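Side-chain contact in beta subunit of photoactivated adenylyl cyclase (Beggiatoa sp. PS, PDB 5M2A), which probably makes cyclic AMP from ATP under blue light, coupling a flavin-binding BLUF sensor domain to an adenylyl cyclase catalytic domain: residues Phe295-Gly298 / Val299-Cys303. Residues are numbered along the deposited sequence; the frame is centred on the assembly and turned at random.
Sequences FTAG and VKKCC
Phe295 and Val299 pack against each other where a strand turns into a short helix. Both are buried, and they form the tightly packed side of the contact. Val299 CG1 lies 3.9 Å from Phe295 CD1, set obliquely to the ring. The two side chains cross at about a right angle. Phe295 CG sits between its own backbone N and carbonyl carbon (chi1 52°), which brings the ring onto the valine. Lys300 CB comes to 4.2 Å from Phe295 CE1 and extends the apolar contact.

Thr296 is the N-cap of helix 297-301. Thr296 OG1 accepts a weak capping bond from Val299 N at 3.4 Å. Thr296 OG1 is also 3.6 Å from the methyl Val299 CG2, the branch that lies beside the valine's backbone N. The first helical turn is closed by Lys300 N bonding to Thr296 O at 3.2 Å. Lys301 N then bonds to Ala297 O at 3.0 Å. The next bond, from Cys302 N to Gly298 O, is weak and bent (132°).

Lys301 is exposed and marks the solvent side. Its aliphatic chain still touches the helix backbone, with Lys301 CG 3.4 Å from Ala297 O. Lys300 starts close, with Lys300 CB 3.3 Å from Ala297 O. It runs extended as far as CE, and its end leads away from 295-298.

This strand-to-helix junction lies in the cyclase catalytic domain. Strand 293-296 runs between strands 247-258 and 324-329. Leu251 touches both Phe295 and Val299, while Tyr327 packs on Phe295, Ala297 and Lys300. Ile219 of helix 215-235 also meets Phe295, and Val278 and Leu282 of helix 274-285 touch Thr296.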
loop_
_atom_site.group_PDB
_atom_site.type_symbol
_atom_site.label_atom_id
_atom_site.label_comp_id
_atom_site.label_asym_id
_atom_site.label_seq_id
_atom_site.Cartn_x
_atom_site.Cartn_y
_atom_site.Cartn_z
ATOM N N PHE A 295 -22.841 13.575 -2.037
ATOM C CA PHE A 295 -22.730 12.740 -0.853
ATOM C C PHE A 295 -24.109 12.287 -0.387
ATOM O O PHE A 295 -25.153 12.745 -0.876
ATOM C CB PHE A 295 -21.941 13.454 0.264
ATOM C CG PHE A 295 -22.446 14.828 0.593
ATOM C CD1 PHE A 295 -23.590 14.993 1.360
ATOM C CD2 PHE A 295 -21.756 15.956 0.154
ATOM C CE1 PHE A 295 -24.063 16.262 1.672
ATOM C CE2 PHE A 295 -22.231 17.230 0.459
ATOM C CZ PHE A 295 -23.373 17.382 1.213
ATOM N N THR A 296 -24.095 11.349 0.553
ATOM C CA THR A 296 -25.314 10.720 1.043
ATOM C C THR A 296 -25.941 11.519 2.177
ATOM O O THR A 296 -25.322 12.408 2.765
ATOM C CB THR A 296 -25.033 9.300 1.532
ATOM O OG1 THR A 296 -24.084 9.352 2.605
ATOM C CG2 THR A 296 -24.468 8.447 0.407
ATOM N N ALA A 297 -27.200 11.176 2.479
ATOM C CA ALA A 297 -27.871 11.754 3.637
ATOM C C ALA A 297 -27.091 11.505 4.923
ATOM O O ALA A 297 -27.065 12.363 5.807
ATOM C CB ALA A 297 -29.288 11.194 3.758
ATOM N N GLY A 298 -26.420 10.358 5.031
ATOM C CA GLY A 298 -25.662 10.072 6.240
ATOM C C GLY A 298 -24.490 11.015 6.433
ATOM O O GLY A 298 -24.148 11.380 7.560
ATOM N N VAL A 299 -23.844 11.409 5.336
ATOM C CA VAL A 299 -22.784 12.409 5.430
ATOM C C VAL A 299 -23.362 13.721 5.920
ATOM O O VAL A 299 -22.788 14.389 6.785
ATOM C CB VAL A 299 -22.083 12.577 4.070
ATOM C CG1 VAL A 299 -21.153 13.797 4.112
ATOM C CG2 VAL A 299 -21.305 11.311 3.725
ATOM N N LYS A 300 -24.526 14.097 5.377
ATOM C CA LYS A 300 -25.184 15.333 5.784
ATOM C C LYS A 300 -25.433 15.351 7.285
ATOM O O LYS A 300 -25.157 16.353 7.956
ATOM C CB LYS A 300 -26.498 15.494 5.011
ATOM C CG LYS A 300 -27.311 16.742 5.350
ATOM C CD LYS A 300 -28.560 16.808 4.482
ATOM C CE LYS A 300 -29.434 18.010 4.832
ATOM N NZ LYS A 300 -30.049 17.903 6.182
ATOM N N LYS A 301 -25.927 14.239 7.837
ATOM C CA LYS A 301 -26.215 14.190 9.265
ATOM C C LYS A 301 -24.959 14.247 10.131
ATOM O O LYS A 301 -25.068 14.555 11.323
ATOM C CB LYS A 301 -27.030 12.931 9.590
ATOM C CG LYS A 301 -28.360 12.897 8.855
ATOM C CD LYS A 301 -29.252 11.749 9.300
ATOM C CE LYS A 301 -29.421 10.732 8.187
ATOM N NZ LYS A 301 -30.589 9.841 8.427
ATOM N N CYS A 302 -23.780 13.964 9.575
ATOM C CA CYS A 302 -22.521 14.089 10.314
ATOM C C CYS A 302 -21.974 15.510 10.356
ATOM O O CYS A 302 -20.919 15.730 10.959
ATOM C CB CYS A 302 -21.432 13.207 9.708
ATOM S SG CYS A 302 -21.690 11.452 9.912
ATOM N N CYS A 303 -22.619 16.461 9.697
ATOM C CA CYS A 303 -22.117 17.826 9.635
ATOM C C CYS A 303 -22.825 18.693 10.660
ATOM O O CYS A 303 -24.033 18.566 10.871
ATOM C CB CYS A 303 -22.314 18.415 8.242
ATOM S SG CYS A 303 -21.474 17.476 6.991
#